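Local coordinates for protein carboxyl esterase NP (Bacillus subtilis, PDB 4CCW) that hydrolyses carboxylic esters to an alcohol and a carboxylate, as a carboxylesterase of the alpha/beta hydrolase fold, at residues Val114-Gly119 with Pro143-Ser148; Ser123-Leu128 with Leu133-Phe138. All coordinates share one frame; numbering follows the deposited sequence.

How the contacts relate
Both contacts belong to the alpha/beta hydrolase core, and their centres lie about 11 Å apart. The chain order is helix 104-118, strand 123-128, helix 130-141 and strand 146-152, so contact 2 (Ser123-Leu128 with Leu133-Phe138) is nested inside the loop closed by contact 1 (Val114-Gly119 with Pro143-Ser148). Strands 123-128 and 146-152 are parallel neighbours in one sheet; Arg145 O lies 2.9 Å from Ser123 N, a probable hydrogen bond. Packing also joins the two, with Phe115 CZ 3.7 Å from Phe138 CE2. Contact 1 ties helix 104-118 to the start of strand 146-152, its centre about 17 Å from that of the chain; contact 2, at about 8 Å, leads to the probable nucleophile elbow.

Contact 1 (Val114-Gly119 with Pro143-Ser148); sequences VFDNLG and PERVKS
A salt bridge between the last turn of helix 104-118 and the loop leading into strand 146-152 of the alpha/beta hydrolase fold carries this contact, and Arg145 and Asp116 form it. Both terminal nitrogens of Arg145 converge on one carboxylate oxygen. NH2 gives the shorter bond, 2.8 Å to Asp116 OD1 with an N-H...O angle of 155°, meeting that oxygen nearly in line with its C-O bond. NH1 of Arg145 donates to Asp116 OD1 at 3.1 Å and a more bent 137°, and the oxygen accepts it through its syn lone pair. The carboxylate and guanidinium planes are only 11° apart, and the oxygen sits at the edge of the guanidinium, so the grip is end-on and almost flat. Bends at chi2 and chi3 of Arg145 place the guanidinium beside Asp116. The same group also holds the turn after the helix: NE donates to Glu121 O and NH2 to Ile120 O, so that three acceptors, Asp116 OD1 and these two carbonyls, probably hold its rotation.

Next to the ion pair, Phe115 CB lies 3.8 Å from Arg145 NH2. The edge of the Phe115 ring meets the backbone of the same arginine, with CE2 3.4 Å from Arg145 O. A methionine in place of Arg145 would probably leave Asp116 without its charged mate and the carbonyls of Ile120 and Glu121 without these donors. Gly119, with positive phi and two bonds back into the last turn, ends helix 104-118 in a Schellman motif.

Phe115 also packs on Ser123 and Met125 of strand 123-128, while Val114 and Leu118 touch strand 32-39. A backbone hydrogen bond from Lys147 N to Ser123 O joins strand 146-152 to strand 123-128.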
loop_
_atom_site.group_PDB
_atom_site.type_symbol
_atom_site.label_atom_id
_atom_site.label_comp_id
_atom_site.label_asym_id
_atom_site.label_seq_id
_atom_site.Cartn_x
_atom_site.Cartn_y
_atom_site.Cartn_z
ATOM N N VAL A 114 -9.377 12.438 1.589
ATOM C CA VAL A 114 -9.284 11.858 0.249
ATOM C C VAL A 114 -10.650 11.319 -0.209
ATOM O O VAL A 114 -11.122 11.655 -1.302
ATOM C CB VAL A 114 -8.230 10.731 0.206
ATOM C CG1 VAL A 114 -8.264 10.013 -1.133
ATOM C CG2 VAL A 114 -6.838 11.284 0.488
ATOM N N PHE A 115 -11.279 10.496 0.636
ATOM C CA PHE A 115 -12.608 9.946 0.352
ATOM C C PHE A 115 -13.611 11.070 0.089
ATOM O O PHE A 115 -14.281 11.074 -0.942
ATOM C CB PHE A 115 -13.096 9.094 1.529
ATOM C CG PHE A 115 -12.696 7.638 1.465
ATOM C CD1 PHE A 115 -11.358 7.251 1.382
ATOM C CD2 PHE A 115 -13.667 6.647 1.566
ATOM C CE1 PHE A 115 -11.005 5.904 1.342
ATOM C CE2 PHE A 115 -13.321 5.295 1.530
ATOM C CZ PHE A 115 -11.984 4.925 1.435
ATOM N N ASP A 116 -13.697 12.028 1.018
ATOM C CA ASP A 116 -14.645 13.143 0.892
ATOM C C ASP A 116 -14.427 13.939 -0.402
ATOM O O ASP A 116 -15.388 14.284 -1.106
ATOM C CB ASP A 116 -14.568 14.072 2.116
ATOM C CG ASP A 116 -15.071 13.418 3.399
ATOM O OD1 ASP A 116 -15.760 12.368 3.343
ATOM O OD2 ASP A 116 -14.788 13.969 4.483
ATOM N N ASN A 117 -13.162 14.216 -0.711
ATOM C CA ASN A 117 -12.781 14.992 -1.887
ATOM C C ASN A 117 -12.960 14.287 -3.227
ATOM O O ASN A 117 -13.057 14.944 -4.274
ATOM C CB ASN A 117 -11.353 15.512 -1.732
ATOM C CG ASN A 117 -11.213 16.459 -0.552
ATOM O OD1 ASN A 117 -12.189 16.747 0.142
ATOM N ND2 ASN A 117 -10.008 16.945 -0.322
ATOM N N LEU A 118 -13.004 12.960 -3.189
ATOM C CA LEU A 118 -13.322 12.150 -4.362
ATOM C C LEU A 118 -14.818 11.875 -4.454
ATOM O O LEU A 118 -15.293 11.284 -5.430
ATOM C CB LEU A 118 -12.544 10.828 -4.327
ATOM C CG LEU A 118 -11.055 10.905 -4.685
ATOM C CD1 LEU A 118 -10.307 9.644 -4.271
ATOM C CD2 LEU A 118 -10.878 11.187 -6.174
ATOM N N GLY A 119 -15.562 12.292 -3.430
ATOM C CA GLY A 119 -17.018 12.134 -3.418
ATOM C C GLY A 119 -17.445 10.710 -3.129
ATOM O O GLY A 119 -18.547 10.294 -3.495
ATOM N N PRO A 143 -15.984 2.225 9.700
ATOM C CA PRO A 143 -16.617 1.116 8.968
ATOM C C PRO A 143 -17.733 1.567 8.038
ATOM O O PRO A 143 -18.112 0.840 7.110
ATOM C CB PRO A 143 -17.186 0.236 10.087
ATOM C CG PRO A 143 -17.332 1.149 11.264
ATOM C CD PRO A 143 -16.181 2.101 11.156
ATOM N N GLU A 144 -18.261 2.758 8.305
ATOM C CA GLU A 144 -19.341 3.346 7.530
ATOM C C GLU A 144 -18.921 3.778 6.115
ATOM O O GLU A 144 -19.783 4.138 5.290
ATOM C CB GLU A 144 -19.924 4.551 8.285
ATOM C CG GLU A 144 -19.028 5.789 8.297
ATOM C CD GLU A 144 -18.052 5.850 9.468
ATOM O OE1 GLU A 144 -17.925 4.858 10.217
ATOM O OE2 GLU A 144 -17.409 6.913 9.644
ATOM N N ARG A 145 -17.610 3.782 5.866
ATOM C CA ARG A 145 -17.025 4.239 4.600
ATOM C C ARG A 145 -16.385 3.131 3.773
ATOM O O ARG A 145 -15.943 3.374 2.646
ATOM C CB ARG A 145 -15.967 5.332 4.842
ATOM C CG ARG A 145 -16.457 6.540 5.642
ATOM C CD ARG A 145 -17.687 7.237 5.042
ATOM N NE ARG A 145 -17.394 7.997 3.820
ATOM C CZ ARG A 145 -16.865 9.225 3.797
ATOM N NH1 ARG A 145 -16.583 9.854 4.931
ATOM N NH2 ARG A 145 -16.634 9.838 2.635
ATOM N N VAL A 146 -16.330 1.924 4.331
ATOM C CA VAL A 146 -15.633 0.817 3.682
ATOM C C VAL A 146 -16.631 -0.307 3.411
ATOM O O VAL A 146 -17.181 -0.896 4.343
ATOM C CB VAL A 146 -14.456 0.287 4.550
ATOM C CG1 VAL A 146 -13.568 -0.669 3.755
ATOM C CG2 VAL A 146 -13.613 1.428 5.100
ATOM N N LYS A 147 -16.863 -0.604 2.137
ATOM C CA LYS A 147 -17.744 -1.722 1.758
ATOM C C LYS A 147 -17.120 -3.066 2.155
ATOM O O LYS A 147 -17.768 -3.909 2.785
ATOM C CB LYS A 147 -18.035 -1.685 0.255
ATOM C CG LYS A 147 -18.771 -0.430 -0.192
ATOM C CD LYS A 147 -19.301 -0.528 -1.616
ATOM C CE LYS A 147 -20.076 0.725 -2.014
ATOM N NZ LYS A 147 -21.482 0.763 -1.499
ATOM N N SER A 148 -15.860 -3.250 1.770
ATOM C CA SER A 148 -15.067 -4.425 2.131
ATOM C C SER A 148 -13.624 -4.091 1.788
ATOM O O SER A 148 -13.373 -3.135 1.057
ATOM C CB SER A 148 -15.554 -5.690 1.410
ATOM O OG SER A 148 -15.139 -5.719 0.058
#

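Contact 2 (Ser123-Leu128 with Leu133-Phe138); sequences SHMIGL and LHTMNF
The strand leading to the probable nucleophile elbow packs here against the helix that follows it, through Met125, Gly127, Thr135 and Phe138. Met125 reaches across to the helix, and its bend at chi3 (72°) brings the methyl end back beside Thr135: CE lies 3.8 Å from Thr135 OG1 and also near CG2. The two side chains slide past each other in opposite directions. Against Phe138, by contrast, Met125 crosses at about a right angle, and SD comes 3.9 Å from CD2 of that ring. This is a Met-aromatic contact of oblique geometry, since the sulfur is 5.1 Å from the Phe138 ring centroid and 67° off its normal.

The strand 123-128 and helix 130-141 form the first two elements of a beta-alpha-beta unit completed by strand 146-152. The axes of the two segments approach to 7.5 Å at 137°. The nearest CA atoms are those of Gly127 and Thr135, 6.0 Å apart, and a CB on Gly127 would probably clash with Thr135 OG1. That hydroxyl is 3.9 Å from Gly127 CA, and its hydrogen-bond partner is Gly131 O, one turn earlier in the helix. Gly127 fits the first glycine of a GxSxG pattern that continues through Ser129, which lines the ligand pocket; Gly127 lies about 10 Å from the side chain of His273, the probable proton acceptor.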
loop_
_atom_site.group_PDB
_atom_site.type_symbol
_atom_site.label_atom_id
_atom_site.label_comp_id
_atom_site.label_asym_id
_atom_site.label_seq_id
_atom_site.Cartn_x
_atom_site.Cartn_y
_atom_site.Cartn_z
ATOM N N SER A 123 -16.494 2.679 -0.138
ATOM C CA SER A 123 -15.585 2.191 -1.179
ATOM C C SER A 123 -14.999 0.837 -0.848
ATOM O O SER A 123 -14.861 0.478 0.322
ATOM C CB SER A 123 -14.438 3.179 -1.400
ATOM O OG SER A 123 -13.604 2.748 -2.464
ATOM N N HIS A 124 -14.663 0.074 -1.885
ATOM C CA HIS A 124 -13.800 -1.082 -1.702
ATOM C C HIS A 124 -12.404 -0.568 -1.549
ATOM O O HIS A 124 -12.073 0.508 -2.053
ATOM C CB HIS A 124 -13.907 -2.031 -2.884
ATOM C CG HIS A 124 -15.237 -2.754 -2.964
ATOM N ND1 HIS A 124 -15.617 -3.676 -2.061
ATOM C CD2 HIS A 124 -16.275 -2.662 -3.893
ATOM C CE1 HIS A 124 -16.836 -4.158 -2.396
ATOM N NE2 HIS A 124 -17.235 -3.537 -3.517
ATOM N N MET A 125 -11.574 -1.326 -0.830
ATOM C CA MET A 125 -10.191 -0.938 -0.609
ATOM C C MET A 125 -9.286 -2.135 -0.782
ATOM O O MET A 125 -9.652 -3.262 -0.416
ATOM C CB MET A 125 -9.982 -0.361 0.793
ATOM C CG MET A 125 -10.830 0.860 1.105
ATOM S SD MET A 125 -10.553 1.425 2.795
ATOM C CE MET A 125 -8.898 2.118 2.646
ATOM N N ILE A 126 -8.102 -1.875 -1.338
ATOM C CA ILE A 126 -7.038 -2.859 -1.419
ATOM C C ILE A 126 -5.787 -2.149 -0.956
ATOM O O ILE A 126 -5.486 -1.044 -1.411
ATOM C CB ILE A 126 -6.833 -3.383 -2.857
ATOM C CG1 ILE A 126 -8.130 -4.033 -3.377
ATOM C CG2 ILE A 126 -5.663 -4.360 -2.922
ATOM C CD1 ILE A 126 -8.136 -4.296 -4.879
ATOM N N GLY A 127 -5.056 -2.785 -0.047
ATOM C CA GLY A 127 -3.824 -2.200 0.458
ATOM C C GLY A 127 -2.798 -3.282 0.659
ATOM O O GLY A 127 -3.113 -4.349 1.204
ATOM N N LEU A 128 -1.566 -3.019 0.210
ATOM C CA LEU A 128 -0.476 -3.956 0.415
ATOM C C LEU A 128 0.570 -3.314 1.324
ATOM O O LEU A 128 0.803 -2.095 1.254
ATOM C CB LEU A 128 0.124 -4.395 -0.935
ATOM C CG LEU A 128 1.236 -5.447 -0.933
ATOM C CD1 LEU A 128 1.042 -6.468 -2.050
ATOM C CD2 LEU A 128 2.597 -4.775 -1.026
ATOM N N LEU A 133 -1.844 -1.719 6.276
ATOM C CA LEU A 133 -1.917 -1.230 7.650
ATOM C C LEU A 133 -2.831 -0.008 7.728
ATOM O O LEU A 133 -3.721 0.043 8.597
ATOM C CB LEU A 133 -0.509 -0.918 8.183
ATOM C CG LEU A 133 -0.318 -0.125 9.480
ATOM C CD1 LEU A 133 -1.101 -0.712 10.656
ATOM C CD2 LEU A 133 1.190 -0.087 9.776
ATOM N N HIS A 134 -2.636 0.940 6.803
ATOM C CA HIS A 134 -3.544 2.083 6.638
ATOM C C HIS A 134 -4.960 1.612 6.444
ATOM O O HIS A 134 -5.895 2.155 7.033
ATOM C CB HIS A 134 -3.104 2.957 5.459
ATOM C CG HIS A 134 -2.001 3.926 5.794
ATOM N ND1 HIS A 134 -2.224 5.234 6.009
ATOM C CD2 HIS A 134 -0.625 3.731 5.931
ATOM C CE1 HIS A 134 -1.060 5.853 6.289
ATOM N NE2 HIS A 134 -0.076 4.933 6.233
ATOM N N THR A 135 -5.143 0.586 5.623
ATOM C CA THR A 135 -6.482 0.063 5.353
ATOM C C THR A 135 -7.136 -0.469 6.626
ATOM O O THR A 135 -8.286 -0.121 6.918
ATOM C CB THR A 135 -6.482 -1.005 4.230
ATOM O OG1 THR A 135 -6.096 -0.381 2.996
ATOM C CG2 THR A 135 -7.891 -1.601 4.046
ATOM N N MET A 136 -6.411 -1.275 7.396
ATOM C CA MET A 136 -6.964 -1.833 8.621
ATOM C C MET A 136 -7.285 -0.702 9.606
ATOM O O MET A 136 -8.347 -0.690 10.219
ATOM C CB MET A 136 -6.000 -2.847 9.259
ATOM C CG MET A 136 -6.565 -3.548 10.484
ATOM S SD MET A 136 -7.915 -4.637 10.009
ATOM C CE MET A 136 -7.074 -6.162 9.756
ATOM N N ASN A 137 -6.375 0.254 9.730
ATOM C CA ASN A 137 -6.580 1.360 10.656
ATOM C C ASN A 137 -7.867 2.129 10.285
ATOM O O ASN A 137 -8.668 2.511 11.161
ATOM C CB ASN A 137 -5.347 2.285 10.655
ATOM C CG ASN A 137 -5.470 3.438 11.646
ATOM O OD1 ASN A 137 -5.545 3.235 12.861
ATOM N ND2 ASN A 137 -5.461 4.653 11.127
ATOM N N PHE A 138 -8.080 2.312 8.985
ATOM C CA PHE A 138 -9.228 3.095 8.489
ATOM C C PHE A 138 -10.553 2.365 8.677
ATOM O O PHE A 138 -11.540 2.955 9.135
ATOM C CB PHE A 138 -9.019 3.490 7.022
ATOM C CG PHE A 138 -10.051 4.454 6.484
ATOM C CD1 PHE A 138 -10.014 5.803 6.833
ATOM C CD2 PHE A 138 -11.033 4.022 5.606
ATOM C CE1 PHE A 138 -10.946 6.700 6.318
ATOM C CE2 PHE A 138 -11.967 4.905 5.088
ATOM C CZ PHE A 138 -11.922 6.246 5.444
#